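Local coordinates for protein ferritin, putative (Archaeoglobus fulgidus, PDB 5LS9) that probably stores iron by oxidising and mineralising it inside a 24-subunit protein shell, here in a humanized form intended for cell-targeted delivery, at residues F[84-89]-F[142-147]; F[39-44]-F[155-160]. The protein carries 10 engineered substitutions. All blocks are in the same frame, centred on the assembly; numbering follows the deposited sequence.

Contact 1: F[84-89]-F[142-147]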
ATOM      1  N   SER F  84       7.044 -30.280  56.189  1.00 71.88           N
ATOM      2  CA  SER F  84       7.008 -28.899  55.700  1.00 71.21           C
ATOM      3  C   SER F  84       7.269 -28.797  54.191  1.00 71.06           C
ATOM      4  O   SER F  84       7.898 -29.681  53.597  1.00 60.01           O
ATOM      5  CB  SER F  84       8.070 -28.071  56.423  1.00 71.25           C
ATOM      6  OG  SER F  84       9.370 -28.598  56.182  1.00 68.07           O
ATOM      7  N   PRO F  85       6.804 -27.696  53.570  1.00 75.16           N
ATOM      8  CA  PRO F  85       7.172 -27.403  52.187  1.00 77.89           C
ATOM      9  C   PRO F  85       8.678 -27.557  51.915  1.00 82.51           C
ATOM     10  O   PRO F  85       9.070 -27.989  50.828  1.00 86.31           O
ATOM     11  CB  PRO F  85       6.737 -25.949  52.025  1.00 75.62           C
ATOM     12  CG  PRO F  85       5.549 -25.829  52.917  1.00 74.75           C
ATOM     13  CD  PRO F  85       5.853 -26.701  54.105  1.00 74.47           C
ATOM     14  N   LEU F  86       9.505 -27.211  52.902  1.00 82.86           N
ATOM     15  CA  LEU F  86      10.954 -27.370  52.800  1.00 81.69           C
ATOM     16  C   LEU F  86      11.374 -28.843  52.751  1.00 84.67           C
ATOM     17  O   LEU F  86      12.119 -29.248  51.853  1.00 86.04           O
ATOM     18  CB  LEU F  86      11.634 -26.658  53.968  1.00 81.26           C
ATOM     19  CG  LEU F  86      13.151 -26.780  54.114  1.00 83.96           C
ATOM     20  CD1 LEU F  86      13.911 -26.581  52.803  1.00 84.56           C
ATOM     21  CD2 LEU F  86      13.617 -25.778  55.158  1.00 84.21           C
ATOM     22  N   ALA F  87      10.895 -29.634  53.713  1.00 86.10           N
ATOM     23  CA  ALA F  87      11.170 -31.081  53.744  1.00 85.61           C
ATOM     24  C   ALA F  87      10.598 -31.794  52.514  1.00 86.65           C
ATOM     25  O   ALA F  87      11.209 -32.723  51.980  1.00 82.96           O
ATOM     26  CB  ALA F  87      10.609 -31.701  55.016  1.00 84.68           C
ATOM     27  N   ALA F  88       9.420 -31.350  52.078  1.00 88.60           N
ATOM     28  CA  ALA F  88       8.798 -31.847  50.857  1.00 87.51           C
ATOM     29  C   ALA F  88       9.758 -31.724  49.692  1.00 86.63           C
ATOM     30  O   ALA F  88      10.030 -32.710  49.014  1.00 91.66           O
ATOM     31  CB  ALA F  88       7.521 -31.074  50.559  1.00 87.59           C
ATOM     32  N   PHE F  89      10.278 -30.516  49.477  1.00 85.75           N
ATOM     33  CA  PHE F  89      11.181 -30.246  48.348  1.00 84.96           C
ATOM     34  C   PHE F  89      12.577 -30.837  48.512  1.00 82.73           C
ATOM     35  O   PHE F  89      13.296 -30.975  47.529  1.00 81.87           O
ATOM     36  CB  PHE F  89      11.295 -28.744  48.061  1.00 85.55           C
ATOM     37  CG  PHE F  89      10.429 -28.279  46.922  1.00 87.20           C
ATOM     38  CD1 PHE F  89      10.692 -28.699  45.623  1.00 86.80           C
ATOM     39  CD2 PHE F  89       9.359 -27.418  47.141  1.00 86.37           C
ATOM     40  CE1 PHE F  89       9.903 -28.274  44.568  1.00 86.38           C
ATOM     41  CE2 PHE F  89       8.568 -26.988  46.089  1.00 85.47           C
ATOM     42  CZ  PHE F  89       8.841 -27.413  44.801  1.00 87.85           C
ATOM     43  N   LYS F 142      16.013 -21.685  48.523  1.00 72.78           N
ATOM     44  CA  LYS F 142      15.102 -20.563  48.786  1.00 74.79           C
ATOM     45  C   LYS F 142      14.217 -20.792  49.999  1.00 74.99           C
ATOM     46  O   LYS F 142      13.923 -19.849  50.726  1.00 78.11           O
ATOM     47  CB  LYS F 142      14.212 -20.268  47.579  1.00 76.32           C
ATOM     48  CG  LYS F 142      14.957 -19.633  46.424  1.00 79.22           C
ATOM     49  CD  LYS F 142      14.141 -18.550  45.742  1.00 81.39           C
ATOM     50  CE  LYS F 142      14.982 -17.842  44.694  1.00 82.41           C
ATOM     51  NZ  LYS F 142      14.391 -16.544  44.284  1.00 82.30           N
ATOM     52  N   LEU F 143      13.792 -22.036  50.210  1.00 74.24           N
ATOM     53  CA  LEU F 143      12.928 -22.362  51.341  1.00 74.71           C
ATOM     54  C   LEU F 143      13.648 -22.326  52.692  1.00 75.38           C
ATOM     55  O   LEU F 143      13.028 -22.023  53.709  1.00 76.02           O
ATOM     56  CB  LEU F 143      12.236 -23.709  51.121  1.00 75.04           C
ATOM     57  CG  LEU F 143      11.071 -23.669  50.127  1.00 77.47           C
ATOM     58  CD1 LEU F 143      10.571 -25.068  49.816  1.00 78.85           C
ATOM     59  CD2 LEU F 143       9.917 -22.820  50.645  1.00 79.20           C
ATOM     60  N   ARG F 144      14.946 -22.621  52.707  1.00 77.74           N
ATOM     61  CA  ARG F 144      15.752 -22.454  53.922  1.00 80.83           C
ATOM     62  C   ARG F 144      15.969 -20.974  54.254  1.00 81.23           C
ATOM     63  O   ARG F 144      15.820 -20.566  55.412  1.00 81.97           O
ATOM     64  CB  ARG F 144      17.103 -23.158  53.789  1.00 81.65           C
ATOM     65  CG  ARG F 144      17.004 -24.677  53.748  1.00 82.50           C
ATOM     66  CD  ARG F 144      18.366 -25.314  53.527  1.00 82.85           C
ATOM     67  NE  ARG F 144      18.270 -26.591  52.824  1.00 83.17           N
ATOM     68  CZ  ARG F 144      19.271 -27.169  52.157  1.00 83.42           C
ATOM     69  NH1 ARG F 144      19.077 -28.335  51.548  1.00 84.11           N
ATOM     70  NH2 ARG F 144      20.466 -26.592  52.088  1.00 79.27           N
ATOM     71  N   LEU F 145      16.311 -20.183  53.234  1.00 80.71           N
ATOM     72  CA  LEU F 145      16.553 -18.740  53.399  1.00 81.56           C
ATOM     73  C   LEU F 145      15.287 -18.009  53.864  1.00 88.81           C
ATOM     74  O   LEU F 145      15.373 -17.030  54.610  1.00101.03           O
ATOM     75  CB  LEU F 145      17.069 -18.109  52.094  1.00 75.34           C
ATOM     76  CG  LEU F 145      17.647 -16.689  52.179  1.00 70.58           C
ATOM     77  CD1 LEU F 145      19.163 -16.691  52.172  1.00 69.78           C
ATOM     78  CD2 LEU F 145      17.150 -15.835  51.026  1.00 71.13           C
ATOM     79  N   ILE F 146      14.120 -18.479  53.425  1.00 87.27           N
ATOM     80  CA  ILE F 146      12.841 -17.893  53.846  1.00 84.23           C
ATOM     81  C   ILE F 146      12.519 -18.236  55.302  1.00 83.35           C
ATOM     82  O   ILE F 146      12.306 -17.335  56.126  1.00 75.46           O
ATOM     83  CB  ILE F 146      11.688 -18.345  52.923  1.00 83.05           C
ATOM     84  CG1 ILE F 146      11.832 -17.675  51.554  1.00 82.41           C
ATOM     85  CG2 ILE F 146      10.334 -17.988  53.529  1.00 84.23           C
ATOM     86  CD1 ILE F 146      11.047 -18.339  50.448  1.00 82.07           C
ATOM     87  N   GLY F 147      12.474 -19.538  55.594  1.00 85.09           N
ATOM     88  CA  GLY F 147      12.202 -20.046  56.939  1.00 85.76           C
ATOM     89  C   GLY F 147      10.745 -19.896  57.355  1.00 88.95           C
ATOM     90  O   GLY F 147       9.833 -20.258  56.605  1.00 85.23           O
TER

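Contact 2: F[39-44]-F[155-160]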
ATOM      1  N   LYS F  39      -1.425 -22.624  46.641  1.00 91.54           N
ATOM      2  CA  LYS F  39      -1.943 -22.820  45.274  1.00 92.31           C
ATOM      3  C   LYS F  39      -0.866 -22.787  44.184  1.00 90.87           C
ATOM      4  O   LYS F  39      -1.022 -23.412  43.132  1.00 89.63           O
ATOM      5  CB  LYS F  39      -3.032 -21.781  44.950  1.00 93.25           C
ATOM      6  CG  LYS F  39      -4.164 -21.684  45.970  1.00 94.77           C
ATOM      7  CD  LYS F  39      -5.284 -22.696  45.743  1.00 95.21           C
ATOM      8  CE  LYS F  39      -4.816 -24.139  45.850  1.00 97.11           C
ATOM      9  NZ  LYS F  39      -5.925 -25.099  46.110  1.00 99.76           N
ATOM     10  N   GLY F  40       0.213 -22.053  44.431  1.00 90.13           N
ATOM     11  CA  GLY F  40       1.345 -22.002  43.509  1.00 88.56           C
ATOM     12  C   GLY F  40       2.220 -23.240  43.592  1.00 87.70           C
ATOM     13  O   GLY F  40       2.674 -23.765  42.572  1.00 90.32           O
ATOM     14  N   PHE F  41       2.460 -23.710  44.812  1.00 83.77           N
ATOM     15  CA  PHE F  41       3.208 -24.947  45.015  1.00 82.02           C
ATOM     16  C   PHE F  41       2.443 -26.114  44.394  1.00 84.01           C
ATOM     17  O   PHE F  41       3.029 -26.959  43.710  1.00 83.87           O
ATOM     18  CB  PHE F  41       3.437 -25.202  46.506  1.00 80.45           C
ATOM     19  CG  PHE F  41       4.509 -24.349  47.102  1.00 77.48           C
ATOM     20  CD1 PHE F  41       4.267 -23.025  47.428  1.00 78.66           C
ATOM     21  CD2 PHE F  41       5.768 -24.869  47.327  1.00 79.09           C
ATOM     22  CE1 PHE F  41       5.266 -22.237  47.970  1.00 80.07           C
ATOM     23  CE2 PHE F  41       6.774 -24.091  47.870  1.00 79.55           C
ATOM     24  CZ  PHE F  41       6.522 -22.772  48.192  1.00 82.26           C
ATOM     25  N   SER F  42       1.132 -26.144  44.634  1.00 83.73           N
ATOM     26  CA  SER F  42       0.252 -27.169  44.062  1.00 81.52           C
ATOM     27  C   SER F  42       0.343 -27.199  42.537  1.00 77.50           C
ATOM     28  O   SER F  42       0.450 -28.268  41.941  1.00 75.00           O
ATOM     29  CB  SER F  42      -1.206 -26.946  44.489  1.00 80.01           C
ATOM     30  OG  SER F  42      -1.808 -25.893  43.760  1.00 78.55           O
ATOM     31  N   ASN F  43       0.301 -26.020  41.919  1.00 74.25           N
ATOM     32  CA  ASN F  43       0.421 -25.904  40.472  1.00 73.74           C
ATOM     33  C   ASN F  43       1.745 -26.486  39.949  1.00 72.12           C
ATOM     34  O   ASN F  43       1.758 -27.200  38.938  1.00 66.97           O
ATOM     35  CB  ASN F  43       0.283 -24.440  40.047  1.00 75.15           C
ATOM     36  CG  ASN F  43       0.386 -24.257  38.542  1.00 76.90           C
ATOM     37  OD1 ASN F  43       1.454 -23.930  38.013  1.00 72.32           O
ATOM     38  ND2 ASN F  43      -0.720 -24.494  37.841  1.00 77.02           N
ATOM     39  N   TRP F  44       2.840 -26.186  40.651  1.00 70.12           N
ATOM     40  CA  TRP F  44       4.190 -26.639  40.269  1.00 67.80           C
ATOM     41  C   TRP F  44       4.321 -28.154  40.196  1.00 65.58           C
ATOM     42  O   TRP F  44       4.902 -28.687  39.251  1.00 69.49           O
ATOM     43  CB  TRP F  44       5.220 -26.122  41.265  1.00 68.09           C
ATOM     44  CG  TRP F  44       6.644 -26.214  40.795  1.00 66.54           C
ATOM     45  CD1 TRP F  44       7.340 -25.247  40.147  1.00 66.79           C
ATOM     46  CD2 TRP F  44       7.544 -27.319  40.956  1.00 64.62           C
ATOM     47  NE1 TRP F  44       8.616 -25.673  39.892  1.00 68.02           N
ATOM     48  CE2 TRP F  44       8.770 -26.942  40.382  1.00 64.06           C
ATOM     49  CE3 TRP F  44       7.431 -28.591  41.524  1.00 66.60           C
ATOM     50  CZ2 TRP F  44       9.878 -27.787  40.354  1.00 62.89           C
ATOM     51  CZ3 TRP F  44       8.533 -29.433  41.496  1.00 64.57           C
ATOM     52  CH2 TRP F  44       9.740 -29.025  40.913  1.00 64.00           C
ATOM     53  N   PHE F 155       5.047 -14.888  48.808  1.00 76.54           N
ATOM     54  CA  PHE F 155       5.715 -14.283  47.647  1.00 75.10           C
ATOM     55  C   PHE F 155       6.161 -15.409  46.703  1.00 73.65           C
ATOM     56  O   PHE F 155       5.876 -15.387  45.500  1.00 70.61           O
ATOM     57  CB  PHE F 155       6.928 -13.459  48.110  1.00 73.84           C
ATOM     58  CG  PHE F 155       7.483 -12.506  47.079  1.00 74.08           C
ATOM     59  CD1 PHE F 155       7.122 -12.561  45.731  1.00 74.82           C
ATOM     60  CD2 PHE F 155       8.408 -11.550  47.470  1.00 77.52           C
ATOM     61  CE1 PHE F 155       7.659 -11.675  44.809  1.00 74.04           C
ATOM     62  CE2 PHE F 155       8.951 -10.666  46.550  1.00 78.77           C
ATOM     63  CZ  PHE F 155       8.575 -10.729  45.217  1.00 76.86           C
ATOM     64  N   LEU F 156       6.842 -16.401  47.273  1.00 73.16           N
ATOM     65  CA  LEU F 156       7.355 -17.530  46.511  1.00 75.23           C
ATOM     66  C   LEU F 156       6.202 -18.341  45.928  1.00 75.63           C
ATOM     67  O   LEU F 156       6.234 -18.717  44.750  1.00 68.11           O
ATOM     68  CB  LEU F 156       8.241 -18.409  47.402  1.00 77.17           C
ATOM     69  CG  LEU F 156       9.038 -19.527  46.723  1.00 80.28           C
ATOM     70  CD1 LEU F 156      10.052 -18.994  45.714  1.00 78.89           C
ATOM     71  CD2 LEU F 156       9.739 -20.360  47.781  1.00 82.74           C
ATOM     72  N   ASP F 157       5.185 -18.585  46.757  1.00 79.75           N
ATOM     73  CA  ASP F 157       3.982 -19.303  46.334  1.00 82.06           C
ATOM     74  C   ASP F 157       3.516 -18.800  44.980  1.00 81.08           C
ATOM     75  O   ASP F 157       3.554 -19.536  43.997  1.00 82.78           O
ATOM     76  CB  ASP F 157       2.853 -19.140  47.357  1.00 83.58           C
ATOM     77  CG  ASP F 157       1.543 -19.744  46.883  1.00 88.62           C
ATOM     78  OD1 ASP F 157       1.551 -20.935  46.499  1.00 94.99           O
ATOM     79  OD2 ASP F 157       0.509 -19.038  46.890  1.00 86.69           O
ATOM     80  N   LYS F 158       3.121 -17.531  44.933  1.00 78.86           N
ATOM     81  CA  LYS F 158       2.534 -16.941  43.726  1.00 76.36           C
ATOM     82  C   LYS F 158       3.415 -17.171  42.500  1.00 73.25           C
ATOM     83  O   LYS F 158       2.915 -17.461  41.413  1.00 67.86           O
ATOM     84  CB  LYS F 158       2.300 -15.440  43.929  1.00 75.14           C
ATOM     85  CG  LYS F 158       1.421 -14.784  42.879  1.00 74.45           C
ATOM     86  CD  LYS F 158       1.231 -13.306  43.188  1.00 77.01           C
ATOM     87  CE  LYS F 158       0.502 -12.569  42.071  1.00 79.55           C
ATOM     88  NZ  LYS F 158       0.242 -11.136  42.400  1.00 80.67           N
ATOM     89  N   GLU F 159       4.725 -17.057  42.694  1.00 73.97           N
ATOM     90  CA  GLU F 159       5.678 -17.154  41.591  1.00 74.31           C
ATOM     91  C   GLU F 159       5.582 -18.511  40.892  1.00 73.31           C
ATOM     92  O   GLU F 159       5.504 -18.574  39.667  1.00 76.24           O
ATOM     93  CB  GLU F 159       7.104 -16.907  42.087  1.00 76.95           C
ATOM     94  CG  GLU F 159       7.780 -15.729  41.412  1.00 80.53           C
ATOM     95  CD  GLU F 159       9.204 -15.529  41.877  1.00 86.82           C
ATOM     96  OE1 GLU F 159       9.577 -16.106  42.924  1.00 87.41           O
ATOM     97  OE2 GLU F 159       9.947 -14.790  41.196  1.00 92.14           O
ATOM     98  N   LEU F 160       5.563 -19.587  41.679  1.00 69.51           N
ATOM     99  CA  LEU F 160       5.457 -20.953  41.149  1.00 64.10           C
ATOM    100  C   LEU F 160       4.171 -21.214  40.354  1.00 61.58           C
ATOM    101  O   LEU F 160       4.153 -22.103  39.497  1.00 58.41           O
ATOM    102  CB  LEU F 160       5.589 -21.962  42.288  1.00 63.30           C
ATOM    103  CG  LEU F 160       6.989 -21.959  42.909  1.00 64.15           C
ATOM    104  CD1 LEU F 160       6.934 -21.978  44.427  1.00 64.57           C
ATOM    105  CD2 LEU F 160       7.830 -23.116  42.406  1.00 64.25           C
TER

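Contact 1: F[84-89]-F[142-147]
L86 and L143 carry this contact, their side chains lying alongside each other and pointing opposite ways where the two backbones come nearest. CD1 of L86 lies 3.7 Å from CB of L143 and also meets the aliphatic part of R144, 3.8 Å from its CG. L86 gets there because its CG stands anti to the backbone N (chi1 176°), which carries the forked end outward to the neighbouring helix. L143 reaches back with its other end: CD1 approaches the backbone O of P85 and, at 3.8 Å, CD2 of F89, the two side chains crossing at about a right angle. The pairing joins the start of helix 85-112 to the end of helix 116-146, two antiparallel members of the ferritin four-helix bundle, their local axes 9.7 Å apart at an angle of 159°. Apolar packing holds them here, while the polar end of R144 runs on, extended from CG to NE, to a salt bridge with E90. S84 N-caps helix 85-112, its OG accepting from A87 N in a nearly straight N-H...O bond of 3.1 Å. Farther out, Y32 and F33 of helix 6-35 lie against P85 and A88, and L153 packs on L143.

Contact 2: F[39-44]-F[155-160]
L160 sets a methyl over the face of the F41 ring, a CH-pi contact in which CD1 lies 3.9 Å from the ring centroid, nearly along the ring normal. With CG anti to its carbonyl carbon (chi1 -67°), L160 brings CD1 over that face. L156 adds CD2 at 4.0 Å from CZ of F41, its side chain crossing the phenyl at about a right angle. G40 lets the backbones close up: its CA is 3.3 Å from the backbone O of D157 in a CA-H...O contact, and the local helix axes come within 6.8 Å. At the polar edge D157 OD1 accepts a 2.7 Å hydrogen bond from G40 N, which reaches it from the syn side, 29° out of the carboxylate plane, and a weak one from F41 N. The carboxylate thus grips the first turn of helix 39-65, whose amides would probably stabilise its negative charge; it lies almost coplanar with the F41 ring, with OD1 at the ring edge. The short C-terminal helix of the ferritin subunit, 150-160, is thereby seated at 37° to the start of helix 39-65, while I139 of helix 116-146 touches W44 and L160.

Contacts 1 and 2 lie at the same end of the helical bundle, their centres 13 Å apart. F89, L143 and I146 link them. The F89 ring meets W44 edge-to-face, with CE1 3.6 Å from CZ3 of W44, and its CE2 lies 3.7 Å from CD2 of F41; CD2 of L156 takes L143 CD2 at 3.8 Å and I146 CD1 at 3.6 Å. Contact 1 joins helix 85-112 to helix 116-146, and contact 2 joins helix 39-65, which precedes 85-112, to helix 150-160, which follows 116-146. The magnesium site of E19, E52 and Q129 lies deeper in the bundle, the ion about 11 Å from the W44 side chain, and none of its ligands belongs to either contact.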